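Local coordinates for protein methylmalonyl-CoA carboxyltransferase 12S subunit (Propionibacterium freudenreichii, PDB 1ON3) that transfers the carboxyl group of methylmalonyl-CoA to the biotin of the 1.3S subunit, as the hexameric core of the transcarboxylase complex, at residues 6-9 against 14-17; 152-157 against 180-185; 280-283 against 289-292. One frame throughout, in Å; residues are numbered along the deposited sequence.

In the fold
Contact 2 (152-157 with 180-185) lies in the first carboxyltransferase half and is the one of the three that touches methylmalonyl-CoA. Contact 3 (280-283 with 289-292) lies in the second half, on the opposite side of the chain's centre. The two halves carry matching seven-strand sheets, as expected of a duplicated domain. The centres of contacts 2 and 3 are about 45 Å apart, with nearest atoms about 29 Å apart. Contact 1 (6-9 with 14-17) is peripheral, near the N-terminus and about 48 Å from the centre of the chain. Its centre is about 37 Å from that of contact 2 and 70 Å from that of contact 3.

Contact 1. Residues 6-9 against 14-17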
loop_
_atom_site.group_PDB
_atom_site.type_symbol
_atom_site.label_atom_id
_atom_site.label_comp_id
_atom_site.label_asym_id
_atom_site.label_seq_id
_atom_site.Cartn_x
_atom_site.Cartn_y
_atom_site.Cartn_z
ATOM N N LEU E 6 30.364 -30.525 31.059
ATOM C CA LEU E 6 31.777 -30.296 30.784
ATOM C C LEU E 6 32.364 -29.168 31.624
ATOM O O LEU E 6 31.767 -28.101 31.735
ATOM C CB LEU E 6 31.954 -29.967 29.298
ATOM C CG LEU E 6 33.369 -29.628 28.835
ATOM C CD1 LEU E 6 34.257 -30.851 28.989
ATOM C CD2 LEU E 6 33.337 -29.163 27.391
ATOM N N LYS E 7 33.535 -29.410 32.210
ATOM C CA LYS E 7 34.205 -28.400 33.026
ATOM C C LYS E 7 35.162 -27.598 32.144
ATOM O O LYS E 7 35.963 -28.163 31.405
ATOM C CB LYS E 7 34.995 -29.060 34.160
ATOM C CG LYS E 7 34.186 -30.025 35.003
ATOM C CD LYS E 7 33.022 -29.338 35.702
ATOM C CE LYS E 7 32.200 -30.336 36.515
ATOM N NZ LYS E 7 31.609 -31.424 35.678
ATOM N N LEU E 8 35.076 -26.279 32.233
ATOM C CA LEU E 8 35.925 -25.404 31.433
ATOM C C LEU E 8 37.365 -25.393 31.906
ATOM O O LEU E 8 37.630 -25.453 33.108
ATOM C CB LEU E 8 35.398 -23.976 31.484
ATOM C CG LEU E 8 34.004 -23.700 30.930
ATOM C CD1 LEU E 8 33.671 -22.241 31.154
ATOM C CD2 LEU E 8 33.958 -24.046 29.454
ATOM N N ALA E 9 38.288 -25.281 30.954
ATOM C CA ALA E 9 39.706 -25.223 31.268
ATOM C C ALA E 9 39.961 -23.906 32.000
ATOM O O ALA E 9 39.223 -22.935 31.826
ATOM C CB ALA E 9 40.527 -25.294 29.986
ATOM N N GLY E 14 43.719 -22.560 27.154
ATOM C CA GLY E 14 43.233 -23.898 27.426
ATOM C C GLY E 14 41.813 -24.053 26.905
ATOM O O GLY E 14 41.456 -25.084 26.331
ATOM N N ARG E 15 40.996 -23.021 27.092
ATOM C CA ARG E 15 39.608 -23.075 26.644
ATOM C C ARG E 15 39.483 -23.047 25.130
ATOM O O ARG E 15 38.548 -23.627 24.581
ATOM C CB ARG E 15 38.803 -21.930 27.256
ATOM C CG ARG E 15 38.587 -22.083 28.749
ATOM C CD ARG E 15 37.685 -20.987 29.277
ATOM N NE ARG E 15 37.673 -20.946 30.734
ATOM C CZ ARG E 15 36.754 -20.310 31.452
ATOM N NH1 ARG E 15 35.764 -19.664 30.844
ATOM N NH2 ARG E 15 36.823 -20.317 32.777
ATOM N N VAL E 16 40.408 -22.369 24.453
ATOM C CA VAL E 16 40.369 -22.330 22.991
ATOM C C VAL E 16 40.729 -23.719 22.445
ATOM O O VAL E 16 40.149 -24.180 21.461
ATOM C CB VAL E 16 41.347 -21.263 22.426
ATOM C CG1 VAL E 16 41.519 -21.446 20.935
ATOM C CG2 VAL E 16 40.794 -19.845 22.718
ATOM N N GLU E 17 41.684 -24.388 23.087
ATOM C CA GLU E 17 42.077 -25.728 22.655
ATOM C C GLU E 17 40.942 -26.711 22.961
ATOM O O GLU E 17 40.618 -27.586 22.154
ATOM C CB GLU E 17 43.355 -26.174 23.380
ATOM C CG GLU E 17 44.625 -25.473 22.899
ATOM C CD GLU E 17 45.847 -25.828 23.738
ATOM O OE1 GLU E 17 46.969 -25.412 23.363
ATOM O OE2 GLU E 17 45.687 -26.516 24.773
#
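Leu-8 and Ala-9 meet Arg-15 and Gly-14 where the N-terminal chain turns into helix 12-27. The tight part is the grip on the Arg-15 side chain. Its NE donates a hydrogen bond to Ala-9 O, 2.7 Å away. The N-H...O angle is 152°. The donor lies nearly in line with the C=O bond of Ala-9, and the oxygen is tilted only 17° from the guanidinium plane. Leu-8 closes over one face of that group. Its CD1 lies off-centre, near the rim, 3.3 Å from Arg-15 NH1. Arg-15 reaches these partners because CG stands beside its own backbone N (chi1 -69°) and the chain then runs extended to NE. At the helix backbone, Ala-9 CB lies 3.6 Å from Gly-14 C. A CB on Gly-14 would point at the Ala-9 methyl and crowd it.

Against this close grip stands the open setting. None of the four touching residues is buried; all are partly exposed, and the contact lies at the surface. A leucine in place of Arg-15 would probably leave Ala-9 O without its donor and Leu-8 without the flat group it covers.

Gln-18, further along the same helix, bonds the backbone of Lys-7 and of Ala-9, which ties the loop to helix 12-27. A neighbouring subunit adds Pro-432, whose O accepts a hydrogen bond from Arg-15 NH1, and Tyr-478 of its helix 477-482, which packs on Leu-6 and Leu-8.

Contact 2. Residues 152-157 against 180-185; sequences SGYGKM and GGASYS. With MCA (methylmalonyl-coenzyme A), chain T.
Tyr-154 and Met-157 project from helix 147-164 onto Ala-182 and Ser-185. The setting is the crotonase-like fold of carboxyltransferases. Helix 147-164 is the crossover helix between parallel strands 133-139 and 170-175. The glycine-rich segment 180-185 follows the short strand 177-179 and leads into helix 184-188.

The apolar contact is made by Tyr-154. Its CZ lies 3.6 Å from Ala-182 CB, and the methyl approaches the ring obliquely near the hydroxyl end. Ala-111 and Ser-116 also touch this side chain, and Leu-416 of a third subunit, not the neighbour at contact 1, packs on it. The second contact is of a sulfur with a hydroxyl. With CG anti to its backbone N (chi1 -176°), Met-157 brings SD to 3.4 Å from Ser-185 OG. That hydroxyl is satisfied elsewhere, by Asn-161 OD1 and Tyr-137 OH.

No hydrogen bond joins the two segments. Within 180-185, Ser-183 OG donates to Gly-180 O at 3.0 Å, in the carbonyl plane.

The remaining contacts are with methylmalonyl-CoA. Gly-413 N of the third subunit also bonds this ligand, so the site lies at a subunit interface. The Tyr-154 ring turns its edge to the thioester oxygen OS1. Gly-180 has backbone angles that call for glycine, and a CB there would also clash with the substrate carboxylate. The same carboxylate is held by the next peptide: Gly-181 N donates to OS5 at 2.7 Å, nearly straight at 177°.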
loop_
_atom_site.group_PDB
_atom_site.type_symbol
_atom_site.label_atom_id
_atom_site.label_comp_id
_atom_site.label_asym_id
_atom_site.label_seq_id
_atom_site.Cartn_x
_atom_site.Cartn_y
_atom_site.Cartn_z
ATOM N N SER E 152 5.529 -32.776 16.766
ATOM C CA SER E 152 5.362 -31.327 16.676
ATOM C C SER E 152 6.476 -30.682 15.841
ATOM O O SER E 152 6.246 -29.697 15.154
ATOM C CB SER E 152 5.343 -30.719 18.085
ATOM O OG SER E 152 5.162 -29.313 18.043
ATOM N N GLY E 153 7.681 -31.237 15.915
ATOM C CA GLY E 153 8.789 -30.700 15.139
ATOM C C GLY E 153 8.468 -30.758 13.647
ATOM O O GLY E 153 8.760 -29.813 12.903
ATOM N N TYR E 154 7.887 -31.869 13.197
ATOM C CA TYR E 154 7.514 -31.995 11.784
ATOM C C TYR E 154 6.419 -31.004 11.421
ATOM O O TYR E 154 6.437 -30.437 10.330
ATOM C CB TYR E 154 7.059 -33.423 11.464
ATOM C CG TYR E 154 8.203 -34.363 11.119
ATOM C CD1 TYR E 154 7.982 -35.725 10.940
ATOM C CD2 TYR E 154 9.506 -33.881 10.943
ATOM C CE1 TYR E 154 9.033 -36.593 10.589
ATOM C CE2 TYR E 154 10.557 -34.737 10.598
ATOM C CZ TYR E 154 10.310 -36.093 10.421
ATOM O OH TYR E 154 11.345 -36.939 10.069
ATOM N N GLY E 155 5.458 -30.808 12.322
ATOM C CA GLY E 155 4.406 -29.837 12.061
ATOM C C GLY E 155 5.023 -28.467 11.786
ATOM O O GLY E 155 4.663 -27.801 10.812
ATOM N N LYS E 156 5.968 -28.047 12.631
ATOM C CA LYS E 156 6.621 -26.745 12.441
ATOM C C LYS E 156 7.392 -26.702 11.125
ATOM O O LYS E 156 7.367 -25.690 10.421
ATOM C CB LYS E 156 7.558 -26.422 13.612
ATOM C CG LYS E 156 6.824 -26.204 14.966
ATOM C CD LYS E 156 7.805 -25.830 16.079
ATOM C CE LYS E 156 7.096 -25.543 17.395
ATOM N NZ LYS E 156 6.324 -26.710 17.905
ATOM N N MET E 157 8.064 -27.797 10.780
ATOM C CA MET E 157 8.806 -27.841 9.525
ATOM C C MET E 157 7.895 -27.724 8.292
ATOM O O MET E 157 8.222 -26.997 7.342
ATOM C CB MET E 157 9.620 -29.127 9.410
ATOM C CG MET E 157 10.490 -29.159 8.148
ATOM S SD MET E 157 11.468 -30.660 7.956
ATOM C CE MET E 157 12.525 -30.520 9.424
ATOM N N GLY E 180 8.357 -42.489 6.096
ATOM C CA GLY E 180 7.168 -41.915 6.683
ATOM C C GLY E 180 6.802 -40.489 6.311
ATOM O O GLY E 180 7.209 -39.964 5.274
ATOM N N GLY E 181 6.014 -39.871 7.183
ATOM C CA GLY E 181 5.563 -38.506 6.974
ATOM C C GLY E 181 6.666 -37.501 6.719
ATOM O O GLY E 181 6.396 -36.428 6.195
ATOM N N ALA E 182 7.899 -37.830 7.096
ATOM C CA ALA E 182 9.030 -36.933 6.847
ATOM C C ALA E 182 9.006 -36.531 5.367
ATOM O O ALA E 182 9.395 -35.420 5.000
ATOM C CB ALA E 182 10.338 -37.643 7.161
ATOM N N SER E 183 8.540 -37.455 4.528
ATOM C CA SER E 183 8.450 -37.256 3.081
ATOM C C SER E 183 7.639 -36.029 2.643
ATOM O O SER E 183 7.848 -35.511 1.551
ATOM C CB SER E 183 7.854 -38.508 2.422
ATOM O OG SER E 183 8.663 -39.647 2.673
ATOM N N TYR E 184 6.719 -35.558 3.476
ATOM C CA TYR E 184 5.922 -34.396 3.097
ATOM C C TYR E 184 6.733 -33.094 3.016
ATOM O O TYR E 184 6.357 -32.177 2.290
ATOM C CB TYR E 184 4.728 -34.245 4.041
ATOM C CG TYR E 184 3.685 -35.330 3.860
ATOM C CD1 TYR E 184 3.261 -36.111 4.941
ATOM C CD2 TYR E 184 3.123 -35.584 2.601
ATOM C CE1 TYR E 184 2.303 -37.126 4.769
ATOM C CE2 TYR E 184 2.174 -36.584 2.419
ATOM C CZ TYR E 184 1.767 -37.360 3.515
ATOM O OH TYR E 184 0.834 -38.375 3.341
ATOM N N SER E 185 7.847 -33.011 3.745
ATOM C CA SER E 185 8.677 -31.804 3.683
ATOM C C SER E 185 9.239 -31.699 2.244
ATOM O O SER E 185 9.124 -30.653 1.598
ATOM C CB SER E 185 9.794 -31.863 4.736
ATOM O OG SER E 185 10.569 -30.670 4.723
HETATM C C8 MCA T . 15.823 -45.387 12.580
HETATM N N9 MCA T . 16.345 -45.372 13.878
HETATM C C4 MCA T . 15.410 -44.665 14.616
HETATM C C5 MCA T . 14.396 -44.305 13.698
HETATM N N7 MCA T . 14.677 -44.772 12.427
HETATM N N3 MCA T . 15.439 -44.353 15.976
HETATM C C2 MCA T . 14.334 -43.630 16.371
HETATM N N1 MCA T . 13.291 -43.225 15.570
HETATM C C6 MCA T . 13.288 -43.545 14.215
HETATM N N6 MCA T . 12.256 -43.127 13.475
HETATM C "C1'" MCA T . 17.488 -45.888 14.407
HETATM C "C2'" MCA T . 17.392 -47.417 14.413
HETATM O "O2'" MCA T . 16.737 -47.881 15.560
HETATM C "C3'" MCA T . 18.842 -47.807 14.269
HETATM O "O3'" MCA T . 19.440 -47.881 15.551
HETATM C "C4'" MCA T . 19.488 -46.719 13.392
HETATM O "O4'" MCA T . 18.592 -45.555 13.564
HETATM C "C5'" MCA T . 19.552 -46.963 11.831
HETATM O "O5'" MCA T . 19.023 -48.024 11.609
HETATM P P1 MCA T . 18.990 -49.291 11.044
HETATM O O11 MCA T . 17.871 -50.022 11.339
HETATM O O12 MCA T . 20.150 -49.650 11.601
HETATM O O6 MCA T . 18.958 -49.304 9.406
HETATM P P2 MCA T . 18.788 -49.395 8.088
HETATM O O21 MCA T . 18.792 -50.767 8.283
HETATM O O22 MCA T . 19.589 -48.653 7.199
HETATM O O7 MCA T . 17.249 -48.995 7.891
HETATM C CPB MCA T . 16.773 -47.938 8.204
HETATM C CPA MCA T . 15.319 -47.511 8.098
HETATM C CP7 MCA T . 14.876 -48.194 9.413
HETATM C CP9 MCA T . 14.662 -47.906 6.754
HETATM C CP8 MCA T . 15.282 -45.965 8.199
HETATM O OP3 MCA T . 15.477 -47.788 10.422
HETATM C CP6 MCA T . 13.534 -48.125 9.868
HETATM O OP2 MCA T . 12.610 -48.515 9.064
HETATM N NP2 MCA T . 13.235 -47.583 11.210
HETATM C CP5 MCA T . 11.971 -46.931 11.302
HETATM C CP4 MCA T . 10.992 -46.182 10.578
HETATM C CP3 MCA T . 9.829 -45.516 11.138
HETATM O OP1 MCA T . 9.168 -46.458 11.858
HETATM N NP1 MCA T . 9.239 -44.172 11.095
HETATM C CP2 MCA T . 8.043 -44.096 11.887
HETATM C CP1 MCA T . 7.647 -42.681 11.913
HETATM P P3 MCA T . 20.838 -48.352 16.285
HETATM O O31 MCA T . 20.495 -49.766 15.926
HETATM O O32 MCA T . 20.693 -48.083 17.754
HETATM O O33 MCA T . 22.165 -47.958 15.688
HETATM S S MCA T . 6.381 -42.333 12.701
HETATM C CS1 MCA T . 6.784 -40.848 12.142
HETATM O OS1 MCA T . 7.720 -40.386 11.431
HETATM C CS2 MCA T . 5.657 -40.278 11.530
HETATM C CS3 MCA T . 5.222 -39.129 12.024
HETATM C CS4 MCA T . 4.760 -40.575 10.292
HETATM O OS4 MCA T . 3.592 -40.188 10.226
HETATM O OS5 MCA T . 5.303 -41.223 9.407
#

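Contact 3. Residues 280-283 against 289-292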
loop_
_atom_site.group_PDB
_atom_site.type_symbol
_atom_site.label_atom_id
_atom_site.label_comp_id
_atom_site.label_asym_id
_atom_site.label_seq_id
_atom_site.Cartn_x
_atom_site.Cartn_y
_atom_site.Cartn_z
ATOM N N ASP E 280 13.467 -28.992 -40.917
ATOM C CA ASP E 280 13.342 -30.422 -41.189
ATOM C C ASP E 280 13.071 -31.353 -40.021
ATOM O O ASP E 280 12.843 -32.546 -40.221
ATOM C CB ASP E 280 14.594 -30.892 -41.930
ATOM C CG ASP E 280 14.938 -29.994 -43.104
ATOM O OD1 ASP E 280 14.039 -29.737 -43.927
ATOM O OD2 ASP E 280 16.100 -29.545 -43.199
ATOM N N ILE E 281 13.077 -30.822 -38.808
ATOM C CA ILE E 281 12.861 -31.659 -37.640
ATOM C C ILE E 281 11.435 -32.171 -37.523
ATOM O O ILE E 281 11.220 -33.347 -37.231
ATOM C CB ILE E 281 13.231 -30.902 -36.353
ATOM C CG1 ILE E 281 14.699 -30.477 -36.413
ATOM C CG2 ILE E 281 12.978 -31.788 -35.145
ATOM C CD1 ILE E 281 15.124 -29.523 -35.300
ATOM N N VAL E 282 10.471 -31.283 -37.752
ATOM C CA VAL E 282 9.058 -31.620 -37.676
ATOM C C VAL E 282 8.542 -32.056 -39.050
ATOM O O VAL E 282 8.438 -31.247 -39.970
ATOM C CB VAL E 282 8.228 -30.400 -37.191
ATOM C CG1 VAL E 282 6.781 -30.808 -36.951
ATOM C CG2 VAL E 282 8.846 -29.823 -35.932
ATOM N N PRO E 283 8.199 -33.342 -39.197
ATOM C CA PRO E 283 7.690 -33.907 -40.455
ATOM C C PRO E 283 6.401 -33.222 -40.916
ATOM O O PRO E 283 5.586 -32.810 -40.088
ATOM C CB PRO E 283 7.431 -35.370 -40.096
ATOM C CG PRO E 283 8.379 -35.631 -38.981
ATOM C CD PRO E 283 8.255 -34.377 -38.154
ATOM N N GLY E 289 6.173 -38.950 -35.918
ATOM C CA GLY E 289 6.523 -38.177 -34.739
ATOM C C GLY E 289 7.964 -37.713 -34.847
ATOM O O GLY E 289 8.567 -37.771 -35.919
ATOM N N TYR E 290 8.521 -37.257 -33.733
ATOM C CA TYR E 290 9.896 -36.774 -33.680
ATOM C C TYR E 290 10.167 -36.450 -32.221
ATOM O O TYR E 290 9.259 -36.536 -31.405
ATOM C CB TYR E 290 10.052 -35.505 -34.527
ATOM C CG TYR E 290 9.159 -34.354 -34.107
ATOM C CD1 TYR E 290 9.636 -33.328 -33.283
ATOM C CD2 TYR E 290 7.829 -34.293 -34.531
ATOM C CE1 TYR E 290 8.802 -32.270 -32.890
ATOM C CE2 TYR E 290 6.993 -33.243 -34.155
ATOM C CZ TYR E 290 7.479 -32.237 -33.337
ATOM O OH TYR E 290 6.645 -31.196 -32.995
ATOM N N ASP E 291 11.405 -36.094 -31.894
ATOM C CA ASP E 291 11.753 -35.738 -30.519
ATOM C C ASP E 291 11.776 -34.222 -30.455
ATOM O O ASP E 291 12.618 -33.589 -31.083
ATOM C CB ASP E 291 13.128 -36.269 -30.136
ATOM C CG ASP E 291 13.377 -36.201 -28.635
ATOM O OD1 ASP E 291 12.956 -35.205 -28.005
ATOM O OD2 ASP E 291 14.004 -37.135 -28.089
ATOM N N VAL E 292 10.854 -33.640 -29.695
ATOM C CA VAL E 292 10.773 -32.191 -29.603
ATOM C C VAL E 292 12.009 -31.538 -28.980
ATOM O O VAL E 292 12.230 -30.344 -29.142
ATOM C CB VAL E 292 9.488 -31.767 -28.837
ATOM C CG1 VAL E 292 9.618 -32.083 -27.346
ATOM C CG2 VAL E 292 9.204 -30.292 -29.072
#
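The Tyr-290 ring has one face turned to Val-282. Val-282 CA lies above the centre of the ring, and CG2 makes a CH-pi contact 4.2 Å from the ring centroid and 26° off the normal. The other methyl, CG1, touches the ring at CE2, 3.7 Å away. Pro-283 CD comes in obliquely, 3.6 Å from Tyr-290 CD2. Ile-281 runs at about a right angle to the tyrosine and meets CD1 with CG2 at 4.1 Å.

The ring is brought here by an uncommon first torsion. CG of Tyr-290 stands between its own backbone N and carbonyl carbon (chi1 59°). The carbonyl O of Ile-281 lies 3.7 Å from Tyr-290 CB. At the outer end, Pro-283 CG rests 3.7 Å from Gly-289 O, where the chain is exposed.

The contact closes a short loop between helix 278-281 and helix 293-299 in the second carboxyltransferase half. Asp-291 stands just before the second helix. Its side chain caps a backbone N there, and OD2 forms a salt bridge with Arg-293. Tyr-290 OH bonds Asp-369 of strand 364-370, and Tyr-290 O bonds Ser-336.

No hydrogen bond crosses between 280-283 and 289-292. The contact is mainly apolar, with methyl and methylene groups set round the ring. The polar ties run outward instead. The bond to Asp-369 is likely to limit swinging of the ring's hydroxyl end, while CB ties its other end to the backbone.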